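Local coordinates for Card1 endonuclease domain-containing protein (Vibrio cholerae, PDB 1XMX) that is of unknown function but probably binds nucleic acid, and carries a Card1-like endonuclease domain of the PDDEXK clan, at residues A[216-219]-A[220-224]; A[252-255]-A[256-259]; A[283-287]-A[288-292]; A[297-301]-A[302-306]; A[361-365]-A[366-370]. All coordinates share one frame; numbering follows the deposited sequence.

Contact 1 (A[216-219]-A[220-224]); sequences RELN and LLLSD. With FMT (formic acid), chain I.
Along the first turns of helix 216-227, Leu218 meets Leu222 one turn later on the buried side of the helix. CG of Leu218 lies 4.1 Å from CD1 of Leu222, the two branched ends slanting across each other. CG of Leu218 stands opposite the backbone N (chi1 -175°), and both side chains also rest on Leu208. The backbone is tightest at this pair, Leu222 N donating to Leu218 O over 2.7 Å, nearly along the C=O axis. Leu221 N reaches Glu217 O at 3.1 Å and Ser223 N reaches Asn219 O at 3.0 Å, whereas the bond from Leu220 N to Arg216 O is weak. The order helix 181-201, strand 205-207, helices 210-213 and 216-227, then strands 231-234 and 237-240 in one antiparallel sheet, is consistent with a winged-helix fold, in which 216-227 would be the third helix. At its start, Glu217 N holds O2 of a formic acid molecule at 3.2 Å, and Leu218 N binds O1 weakly; an anion there would be helped by the helix end. The Arg216 chain bends at chi3, and CG of Glu217 lies over one face of the guanidinium, toward its rim; NH2 forms a salt bridge to Glu217 OE2 whose hydrogen bond is weak. Glu217 OE1 accepts from Gly187 N, tying this turn to helix 181-201, while Asn219 ND2 turns back to the carbonyls of Tyr215 and Gln213.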
# COMPACT_ATOMS: atom_id res chain seq x y z
N ARG A 216 -22.60 -3.59 32.00
CA ARG A 216 -23.36 -4.34 31.00
C ARG A 216 -22.57 -4.72 29.71
O ARG A 216 -22.37 -5.90 29.44
CB ARG A 216 -24.61 -3.51 30.67
CG ARG A 216 -25.64 -4.16 29.78
CD ARG A 216 -26.80 -3.20 29.42
NE ARG A 216 -26.35 -1.85 29.03
CZ ARG A 216 -26.12 -1.44 27.78
NH1 ARG A 216 -26.29 -2.27 26.75
NH2 ARG A 216 -25.73 -0.18 27.54
N GLU A 217 -22.16 -3.76 28.90
CA GLU A 217 -21.47 -4.08 27.63
C GLU A 217 -20.13 -4.78 27.81
O GLU A 217 -19.78 -5.66 27.04
CB GLU A 217 -21.28 -2.84 26.76
CG GLU A 217 -22.54 -2.08 26.48
CD GLU A 217 -22.21 -0.74 25.87
OE1 GLU A 217 -21.00 -0.52 25.63
OE2 GLU A 217 -23.14 0.07 25.60
N LEU A 218 -19.38 -4.40 28.83
CA LEU A 218 -18.13 -5.08 29.14
C LEU A 218 -18.35 -6.58 29.30
O LEU A 218 -17.59 -7.41 28.81
CB LEU A 218 -17.56 -4.54 30.47
CG LEU A 218 -16.18 -5.10 30.83
CD1 LEU A 218 -15.18 -4.94 29.64
CD2 LEU A 218 -15.62 -4.50 32.10
N ASN A 219 -19.36 -6.92 30.07
CA ASN A 219 -19.70 -8.33 30.31
C ASN A 219 -20.09 -9.13 29.06
O ASN A 219 -19.75 -10.29 28.96
CB ASN A 219 -20.78 -8.40 31.36
CG ASN A 219 -20.19 -8.40 32.77
OD1 ASN A 219 -19.65 -9.40 33.23
ND2 ASN A 219 -20.28 -7.24 33.45
N LEU A 220 -20.81 -8.51 28.13
CA LEU A 220 -21.04 -9.05 26.81
C LEU A 220 -19.69 -9.41 26.14
O LEU A 220 -19.53 -10.51 25.62
CB LEU A 220 -21.79 -8.03 25.94
CG LEU A 220 -23.23 -7.61 26.29
CD1 LEU A 220 -23.93 -6.82 25.18
CD2 LEU A 220 -24.03 -8.86 26.65
N LEU A 221 -18.72 -8.49 26.21
CA LEU A 221 -17.36 -8.68 25.69
C LEU A 221 -16.57 -9.72 26.43
O LEU A 221 -15.92 -10.55 25.81
CB LEU A 221 -16.59 -7.35 25.68
CG LEU A 221 -17.26 -6.22 24.89
CD1 LEU A 221 -16.71 -4.83 25.20
CD2 LEU A 221 -17.15 -6.52 23.37
N LEU A 222 -16.59 -9.71 27.74
CA LEU A 222 -15.87 -10.73 28.50
C LEU A 222 -16.40 -12.13 28.13
O LEU A 222 -15.65 -13.08 27.93
CB LEU A 222 -16.03 -10.52 30.01
CG LEU A 222 -15.43 -9.17 30.43
CD1 LEU A 222 -15.48 -8.98 31.89
CD2 LEU A 222 -14.02 -9.05 29.95
N SER A 223 -17.70 -12.25 28.03
CA SER A 223 -18.21 -13.59 27.74
C SER A 223 -17.93 -14.01 26.27
O SER A 223 -17.91 -15.20 25.97
CB SER A 223 -19.67 -13.69 28.12
OG SER A 223 -20.31 -12.77 27.29
N ASP A 224 -17.70 -13.05 25.36
CA ASP A 224 -17.26 -13.39 24.01
C ASP A 224 -15.84 -13.93 24.00
O ASP A 224 -15.53 -14.91 23.30
CB ASP A 224 -17.29 -12.18 23.08
CG ASP A 224 -18.69 -11.74 22.71
OD1 ASP A 224 -19.60 -12.58 22.58
OD2 ASP A 224 -18.88 -10.51 22.53
C FMT I . -20.64 -0.56 30.13
O1 FMT I . -19.63 -1.23 29.77
O2 FMT I . -21.84 -0.71 29.79

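Contact 2 (A[252-255]-A[256-259]); sequences EWLE and TLVH
Leu254 and Leu257 lead an apolar group on the inner side of helix 243-266, in the endonuclease domain: CD1 of Leu254 is 4.4 Å from CD2 of Leu257 and equally far from CG2 of Val258. CD2 of Leu257 also approaches CZ3 of Trp253 obliquely, at 4.4 Å, while the indole carries CB of Leu254 over the centre of one face. Trp253 packs edge-to-face with Trp177 and Phe344. Leu257 continues onto Tyr171 and Leu371, and Val258 onto Ile307, Cys309 and Leu375, which places this side of the helix between the central sheet and helices 164-179 and 371-380. The helix is kinked here, since N of Leu254 and of Glu255 lacks a bond to the preceding turn, but from Thr256 on the i to i+4 pattern is regular. Leu257 N donates to Trp253 O at 3.0 Å and His259 N to Glu255 O at 2.9 Å. With CG2 beside its own backbone N, Val258 has that methyl 3.1 Å from Leu254 O, a tight fit. Toward the polar edge, Glu255 extends its carboxylate from a first torsion of 55°; OE2 accepts from Asn278 ND2 and OE1 comes close to Asp295, another acidic residue. Glu252 O is gripped twice by Thr256, whose N and OG1 come from opposite faces of the carbonyl plane, OG1 at 2.8 Å and 38° out of that plane.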
# COMPACT_ATOMS: atom_id res chain seq x y z
N GLU A 252 -6.35 -4.21 18.56
CA GLU A 252 -5.87 -4.81 17.30
C GLU A 252 -6.89 -5.70 16.63
O GLU A 252 -6.65 -6.16 15.54
CB GLU A 252 -4.61 -5.62 17.54
CG GLU A 252 -3.52 -4.86 18.25
CD GLU A 252 -2.17 -5.33 17.79
OE1 GLU A 252 -2.15 -6.28 16.97
OE2 GLU A 252 -1.13 -4.76 18.26
N TRP A 253 -8.03 -5.96 17.30
CA TRP A 253 -9.12 -6.72 16.68
C TRP A 253 -9.60 -6.14 15.32
O TRP A 253 -10.00 -6.88 14.42
CB TRP A 253 -10.31 -6.86 17.64
CG TRP A 253 -11.05 -5.61 17.90
CD1 TRP A 253 -10.81 -4.73 18.90
CD2 TRP A 253 -12.15 -5.06 17.14
NE1 TRP A 253 -11.68 -3.68 18.83
CE2 TRP A 253 -12.51 -3.85 17.76
CE3 TRP A 253 -12.88 -5.49 16.02
CZ2 TRP A 253 -13.57 -3.07 17.32
CZ3 TRP A 253 -13.92 -4.70 15.56
CH2 TRP A 253 -14.26 -3.52 16.21
N LEU A 254 -9.59 -4.82 15.19
CA LEU A 254 -10.21 -4.17 14.04
C LEU A 254 -9.30 -4.26 12.83
O LEU A 254 -9.76 -4.44 11.71
CB LEU A 254 -10.50 -2.71 14.36
CG LEU A 254 -11.09 -1.94 13.17
CD1 LEU A 254 -12.45 -2.50 12.66
CD2 LEU A 254 -11.23 -0.49 13.57
N GLU A 255 -8.01 -4.15 13.04
CA GLU A 255 -7.05 -4.26 11.92
C GLU A 255 -6.92 -5.75 11.51
O GLU A 255 -6.69 -6.05 10.36
CB GLU A 255 -5.69 -3.67 12.28
CG GLU A 255 -5.07 -4.28 13.57
CD GLU A 255 -3.80 -3.57 14.02
OE1 GLU A 255 -3.54 -2.42 13.60
OE2 GLU A 255 -3.05 -4.13 14.81
N THR A 256 -6.97 -6.64 12.47
CA THR A 256 -7.01 -8.07 12.21
C THR A 256 -8.21 -8.48 11.36
O THR A 256 -8.05 -9.29 10.44
CB THR A 256 -7.07 -8.85 13.55
OG1 THR A 256 -5.91 -8.54 14.32
CG2 THR A 256 -7.06 -10.34 13.28
N LEU A 257 -9.40 -7.98 11.72
CA LEU A 257 -10.64 -8.15 10.96
C LEU A 257 -10.51 -7.56 9.53
O LEU A 257 -10.88 -8.20 8.53
CB LEU A 257 -11.81 -7.48 11.69
CG LEU A 257 -13.12 -7.41 10.88
CD1 LEU A 257 -13.78 -8.77 10.68
CD2 LEU A 257 -14.05 -6.41 11.54
N VAL A 258 -9.97 -6.35 9.43
CA VAL A 258 -9.82 -5.75 8.12
C VAL A 258 -8.83 -6.57 7.28
O VAL A 258 -9.07 -6.83 6.11
CB VAL A 258 -9.33 -4.31 8.17
CG1 VAL A 258 -8.98 -3.83 6.71
CG2 VAL A 258 -10.39 -3.41 8.88
N HIS A 259 -7.72 -6.98 7.86
CA HIS A 259 -6.80 -7.81 7.12
C HIS A 259 -7.45 -9.13 6.66
O HIS A 259 -7.28 -9.56 5.52
CB HIS A 259 -5.57 -8.06 7.96
CG HIS A 259 -4.56 -8.95 7.31
ND1 HIS A 259 -3.80 -8.56 6.22
CD2 HIS A 259 -4.18 -10.22 7.61
CE1 HIS A 259 -2.98 -9.54 5.89
NE2 HIS A 259 -3.19 -10.55 6.72

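Contact 3 (A[283-287]-A[288-292]); sequences RQLGE and REVRN
Arg283 and Val290 form a hydrogen-bonded antiparallel pair, with N to O bonds of 3.1 Å in both directions between them, and Leu285 and Arg288 form the next such pair, closing the turn through Arg288 N to Leu285 O at 2.9 Å. Between these pairs, Gln284 faces Glu289 without backbone bonds. On the face carrying Arg283, Leu285, Arg288 and Val290, CD1 of Leu285 packs 4.0 Å from CG1 of Val290. The guanidinium of Arg288 folds back over the turn, so that Leu285 O lies over one of its faces, 3.1 Å above the plane and toward the rim; this is a contact, not a bond. Arg283 bends at chi3 (-66°), and its guanidinium comes obliquely alongside Val290 CG2. Its NE donates to a water at 2.8 Å, which also accepts from Asn292 ND2 and donates to Val290 O at 2.7 Å, so one water links side chains and backbone of both strands beside the Arg283-Val290 pair. Asn292 OD1 accepts from Lys324 NZ, and the Arg283 side chain lies on Leu328, Leu331 and Leu332 of helix 321-333. On the other face Gln284 curls at chi2, and its NE2 makes a weak bond to Gly286 O. Gly286, at positive phi (56°), and Glu287 occupy the corners of a type II' turn, the classic two-residue connection of a tight beta hairpin, here projecting to the surface of the endonuclease domain.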
# COMPACT_ATOMS: atom_id res chain seq x y z
N ARG A 283 12.42 5.07 7.04
CA ARG A 283 13.08 5.94 6.07
C ARG A 283 14.28 6.61 6.72
O ARG A 283 14.13 7.21 7.79
CB ARG A 283 12.11 6.98 5.50
CG ARG A 283 11.02 6.39 4.61
CD ARG A 283 9.93 7.38 4.22
NE ARG A 283 9.14 7.80 5.37
CZ ARG A 283 8.08 8.62 5.35
NH1 ARG A 283 7.62 9.16 4.24
NH2 ARG A 283 7.48 8.93 6.50
N GLN A 284 15.46 6.48 6.14
CA GLN A 284 16.65 7.11 6.67
C GLN A 284 16.78 8.52 6.13
O GLN A 284 16.62 8.74 4.92
CB GLN A 284 17.92 6.34 6.27
CG GLN A 284 18.33 5.22 7.19
CD GLN A 284 18.50 5.64 8.66
OE1 GLN A 284 17.73 5.20 9.51
NE2 GLN A 284 19.53 6.47 8.97
N LEU A 285 17.11 9.47 7.02
CA LEU A 285 17.56 10.82 6.61
C LEU A 285 18.89 11.15 7.30
O LEU A 285 18.91 11.58 8.46
CB LEU A 285 16.50 11.89 6.90
CG LEU A 285 15.07 11.79 6.31
CD1 LEU A 285 14.38 10.44 6.55
CD2 LEU A 285 14.19 12.89 6.85
N GLY A 286 20.00 10.96 6.60
CA GLY A 286 21.30 11.01 7.28
C GLY A 286 21.31 10.00 8.42
O GLY A 286 20.88 8.87 8.26
N GLU A 287 21.76 10.41 9.60
CA GLU A 287 21.76 9.52 10.76
C GLU A 287 20.38 9.36 11.38
O GLU A 287 20.19 8.61 12.36
CB GLU A 287 22.73 10.03 11.82
CG GLU A 287 24.17 10.14 11.36
CD GLU A 287 25.05 10.92 12.35
OE1 GLU A 287 24.57 11.37 13.44
OE2 GLU A 287 26.23 11.10 12.03
N ARG A 288 19.42 10.08 10.83
CA ARG A 288 18.14 10.14 11.51
C ARG A 288 17.13 9.22 10.84
O ARG A 288 17.35 8.69 9.75
CB ARG A 288 17.63 11.59 11.68
CG ARG A 288 18.33 12.40 12.78
CD ARG A 288 18.37 13.93 12.49
NE ARG A 288 18.88 14.18 11.15
CZ ARG A 288 18.16 14.62 10.10
NH1 ARG A 288 16.86 14.94 10.22
NH2 ARG A 288 18.76 14.76 8.92
N GLU A 289 16.01 9.02 11.50
CA GLU A 289 15.05 8.09 10.99
C GLU A 289 13.62 8.53 11.26
O GLU A 289 13.31 9.02 12.37
CB GLU A 289 15.26 6.75 11.69
CG GLU A 289 14.59 5.59 11.02
CD GLU A 289 15.33 4.33 11.32
OE1 GLU A 289 15.45 3.99 12.53
OE2 GLU A 289 15.83 3.69 10.35
N VAL A 290 12.74 8.32 10.27
CA VAL A 290 11.30 8.31 10.55
C VAL A 290 10.61 6.95 10.36
O VAL A 290 10.76 6.32 9.33
CB VAL A 290 10.51 9.53 9.94
CG1 VAL A 290 11.43 10.57 9.29
CG2 VAL A 290 9.32 9.09 9.09
N ARG A 291 9.95 6.48 11.43
CA ARG A 291 9.28 5.16 11.51
C ARG A 291 7.77 5.37 11.42
O ARG A 291 7.23 6.30 12.03
CB ARG A 291 9.64 4.45 12.84
CG ARG A 291 9.33 2.92 12.95
CD ARG A 291 7.91 2.54 12.57
NE ARG A 291 7.20 1.70 13.56
CZ ARG A 291 6.09 2.06 14.26
NH1 ARG A 291 5.55 3.27 14.08
NH2 ARG A 291 5.52 1.20 15.14
N ASN A 292 7.09 4.55 10.62
CA ASN A 292 5.66 4.60 10.50
C ASN A 292 5.15 3.17 10.57
O ASN A 292 5.93 2.26 10.44
CB ASN A 292 5.27 5.23 9.17
CG ASN A 292 5.47 6.74 9.15
OD1 ASN A 292 4.78 7.51 9.86
ND2 ASN A 292 6.41 7.19 8.30
O HOH W 1 8.69 6.07 7.56
O HOH W 2 21.95 13.68 9.97

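Contact 4 (A[297-301]-A[302-306]); sequences ATVVN and NKLHI
His305 sends its side chain back across Thr298 and Val300 of the neighbouring strand. Its CB sits 3.0 Å from Thr298 OG1, a close contact beside the weak bond from that hydroxyl to His305 O. Farther out, CG passes under Val300 CG2, which lies over one face of the imidazole, 4.0 Å from the ring centroid and 19° off its normal, a CH-pi contact. ND1 donates to Lys303 O at 2.9 Å with that oxygen in the ring plane, fixing the rotation of the imidazole; Val300 N reaches the same oxygen, also at 2.9 Å, from the opposite face of its carbonyl. CE1 touches CB of Val300 at 3.8 Å, and NE2 at the tip is bonded to Arg338 NH2. Trp378 meets the ring edge-to-face. The strands form a beta hairpin in the central sheet of the endonuclease domain, assigned to the PDDEXK clan, with Thr298 and His305 paired by two nearly straight backbone bonds of 2.7 Å between N and O atoms. Its type I' turn has Asn301 and Asn302 at positive phi in the corners. Lys303, extended beyond CG, runs alongside Asn301, and its NZ reaches Asn121 O and Ala382 O; Asn302 ND2 bonds to Asp123. On the other face, the side chains of Val299 and Leu304 cross at about a right angle, CG2 of Val299 4.2 Å from CD1 of Leu304, with Tyr147 against both.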
# COMPACT_ATOMS: atom_id res chain seq x y z
N ALA A 297 -1.86 -2.89 4.69
CA ALA A 297 -1.35 -2.38 3.42
C ALA A 297 -1.69 -3.39 2.33
O ALA A 297 -1.54 -4.60 2.55
CB ALA A 297 0.15 -2.20 3.49
N THR A 298 -2.14 -2.90 1.17
CA THR A 298 -2.31 -3.72 -0.04
C THR A 298 -1.71 -3.05 -1.27
O THR A 298 -1.42 -1.85 -1.28
CB THR A 298 -3.79 -4.02 -0.36
OG1 THR A 298 -4.47 -2.78 -0.58
CG2 THR A 298 -4.47 -4.70 0.78
N VAL A 299 -1.47 -3.84 -2.31
CA VAL A 299 -1.32 -3.28 -3.66
C VAL A 299 -2.49 -3.85 -4.47
O VAL A 299 -2.75 -5.08 -4.43
CB VAL A 299 0.07 -3.63 -4.32
CG1 VAL A 299 0.20 -2.98 -5.72
CG2 VAL A 299 1.23 -3.16 -3.45
N VAL A 300 -3.15 -2.98 -5.24
CA VAL A 300 -4.28 -3.35 -6.04
C VAL A 300 -4.15 -2.65 -7.37
O VAL A 300 -4.02 -1.45 -7.39
CB VAL A 300 -5.61 -2.86 -5.41
CG1 VAL A 300 -6.79 -3.38 -6.19
CG2 VAL A 300 -5.64 -3.23 -3.87
N ASN A 301 -4.23 -3.41 -8.48
CA ASN A 301 -4.03 -2.87 -9.79
C ASN A 301 -2.76 -2.03 -9.84
O ASN A 301 -2.76 -0.92 -10.40
CB ASN A 301 -5.25 -2.11 -10.32
CG ASN A 301 -5.15 -1.89 -11.85
OD1 ASN A 301 -4.58 -2.70 -12.54
ND2 ASN A 301 -5.70 -0.81 -12.35
N ASN A 302 -1.70 -2.57 -9.24
CA ASN A 302 -0.40 -1.93 -9.21
C ASN A 302 -0.36 -0.56 -8.49
O ASN A 302 0.62 0.17 -8.66
CB ASN A 302 0.20 -1.81 -10.62
CG ASN A 302 0.56 -3.15 -11.21
OD1 ASN A 302 1.20 -3.99 -10.57
ND2 ASN A 302 0.12 -3.38 -12.46
N LYS A 303 -1.43 -0.21 -7.74
CA LYS A 303 -1.49 1.00 -6.90
C LYS A 303 -1.45 0.65 -5.37
O LYS A 303 -2.24 -0.22 -4.90
CB LYS A 303 -2.77 1.74 -7.18
CG LYS A 303 -3.02 2.00 -8.60
CD LYS A 303 -4.39 2.62 -8.85
CE LYS A 303 -4.63 2.61 -10.34
NZ LYS A 303 -5.89 3.23 -10.64
N LEU A 304 -0.59 1.32 -4.61
CA LEU A 304 -0.48 1.06 -3.13
C LEU A 304 -1.74 1.56 -2.46
O LEU A 304 -2.15 2.70 -2.70
CB LEU A 304 0.73 1.78 -2.53
CG LEU A 304 0.99 1.50 -1.04
CD1 LEU A 304 1.52 0.04 -0.81
CD2 LEU A 304 1.92 2.55 -0.46
N HIS A 305 -2.39 0.69 -1.69
CA HIS A 305 -3.59 1.04 -0.90
C HIS A 305 -3.28 0.83 0.58
O HIS A 305 -2.96 -0.30 0.99
CB HIS A 305 -4.76 0.14 -1.23
CG HIS A 305 -5.46 0.50 -2.49
ND1 HIS A 305 -4.82 0.52 -3.72
CD2 HIS A 305 -6.73 0.90 -2.72
CE1 HIS A 305 -5.68 0.90 -4.65
NE2 HIS A 305 -6.85 1.12 -4.08
N ILE A 306 -3.36 1.91 1.35
CA ILE A 306 -3.13 1.85 2.80
C ILE A 306 -4.42 2.08 3.61
O ILE A 306 -5.18 3.05 3.40
CB ILE A 306 -2.13 2.94 3.27
CG1 ILE A 306 -0.81 2.82 2.54
CG2 ILE A 306 -1.83 2.81 4.83
CD1 ILE A 306 -0.03 4.16 2.71

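Contact 5 (A[361-365]-A[366-370]); sequences ALIGP and DELKD
Glu367 N donates to Gly364 O at 3.0 Å, closing a beta turn that carries the chain off the end of strand 361-363, an outer strand of the endonuclease-domain sheet, toward helix 371-380. The donor stands well above the carbonyl plane, 50° out of it. Pro365 and Asp366 occupy the corners of the turn, and the next turn overlaps it through a weak bond of 3.2 Å from Leu368 N to Pro365 O. The side chain of Glu367 folds back toward the strand end: with its CG opposite the carbonyl carbon (chi1 -47°), it brings OE2 within 3.4 Å of Gly364 N, a weak bond. The same side chain lies obliquely across Ile363, whose CG2 is 4.0 Å from Glu367 CB. That methyl also meets CD2 of Leu368 at 4.1 Å, so the strand end and the turn share an apolar contact, continued by Leu368 onto Val342 and Phe344. Pro365 leans on Leu182 and Pro346. Lys369 NZ, bonded to Ser179 O, donates also to a water at 3.1 Å, and that water donates in turn to Pro365 O at 3.0 Å.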
# COMPACT_ATOMS: atom_id res chain seq x y z
N ALA A 361 -10.59 7.80 1.79
CA ALA A 361 -11.86 7.10 1.92
C ALA A 361 -12.12 6.88 3.43
O ALA A 361 -11.18 6.83 4.23
CB ALA A 361 -11.77 5.73 1.16
N LEU A 362 -13.38 6.72 3.81
CA LEU A 362 -13.72 6.45 5.22
C LEU A 362 -14.66 5.25 5.34
O LEU A 362 -15.60 5.09 4.55
CB LEU A 362 -14.42 7.66 5.88
CG LEU A 362 -13.60 8.92 6.12
CD1 LEU A 362 -14.43 9.94 6.84
CD2 LEU A 362 -12.34 8.64 6.89
N ILE A 363 -14.43 4.45 6.37
CA ILE A 363 -15.49 3.54 6.84
C ILE A 363 -15.71 3.75 8.37
O ILE A 363 -14.84 3.46 9.20
CB ILE A 363 -15.19 2.06 6.54
CG1 ILE A 363 -15.13 1.80 5.02
CG2 ILE A 363 -16.28 1.16 7.12
CD1 ILE A 363 -14.72 0.30 4.69
N GLY A 364 -16.87 4.28 8.71
CA GLY A 364 -17.17 4.45 10.12
C GLY A 364 -18.08 3.36 10.68
O GLY A 364 -18.41 2.35 9.99
N PRO A 365 -18.48 3.55 11.96
CA PRO A 365 -19.24 2.53 12.69
C PRO A 365 -20.50 2.10 11.98
O PRO A 365 -20.85 0.94 12.01
CB PRO A 365 -19.57 3.23 14.03
CG PRO A 365 -19.26 4.69 13.82
CD PRO A 365 -18.20 4.75 12.77
N ASP A 366 -21.20 3.01 11.33
CA ASP A 366 -22.47 2.68 10.72
C ASP A 366 -22.26 1.65 9.59
O ASP A 366 -23.06 0.70 9.40
CB ASP A 366 -23.14 3.95 10.21
CG ASP A 366 -23.61 4.87 11.35
OD1 ASP A 366 -23.82 4.38 12.51
OD2 ASP A 366 -23.76 6.09 11.09
N GLU A 367 -21.14 1.81 8.89
CA GLU A 367 -20.86 0.97 7.73
C GLU A 367 -19.99 -0.20 8.05
O GLU A 367 -19.71 -1.03 7.18
CB GLU A 367 -20.21 1.85 6.70
CG GLU A 367 -21.03 3.10 6.60
CD GLU A 367 -20.22 4.23 6.12
OE1 GLU A 367 -20.11 4.27 4.86
OE2 GLU A 367 -19.70 5.03 6.97
N LEU A 368 -19.55 -0.29 9.30
CA LEU A 368 -18.74 -1.45 9.67
C LEU A 368 -19.45 -2.79 9.53
O LEU A 368 -18.81 -3.84 9.30
CB LEU A 368 -18.17 -1.29 11.08
CG LEU A 368 -16.92 -0.47 11.25
CD1 LEU A 368 -16.63 -0.50 12.74
CD2 LEU A 368 -15.75 -1.11 10.45
N LYS A 369 -20.77 -2.77 9.64
CA LYS A 369 -21.54 -4.00 9.40
C LYS A 369 -21.54 -4.39 7.91
O LYS A 369 -21.87 -5.51 7.56
CB LYS A 369 -22.96 -3.92 9.98
CG LYS A 369 -23.75 -2.71 9.56
CD LYS A 369 -24.16 -1.86 10.82
CE LYS A 369 -25.33 -2.49 11.62
NZ LYS A 369 -25.06 -2.52 13.12
N ASP A 370 -21.13 -3.48 7.03
CA ASP A 370 -20.89 -3.84 5.63
C ASP A 370 -19.42 -3.70 5.22
O ASP A 370 -19.10 -3.23 4.16
CB ASP A 370 -21.78 -2.99 4.80
CG ASP A 370 -23.23 -3.28 5.08
OD1 ASP A 370 -23.67 -4.42 4.83
OD2 ASP A 370 -23.92 -2.39 5.59
O HOH W 3 -22.08 -1.52 13.24

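How the contacts relate
Contacts 2 to 5 share the Card1-like endonuclease region; contact 1, on helix 216-227, has its centre about 19 Å from that of contact 2 and about 42 Å from that of contact 3. Contacts 2 and 5 touch directly: Leu254 CD1 is 4.2 Å from Leu368 CD2, joining helix 243-266 to the turn after the outer strand. Contacts 3 and 4 use opposite ends of strand 288-300, their centres about 23 Å apart. Helix 371-380 packs against contacts 2, 4 and 5 alike. Formic acid, probably from crystallisation, binds at contact 1, and another molecule lies about 3 Å from the Thr256 side chain in contact 2.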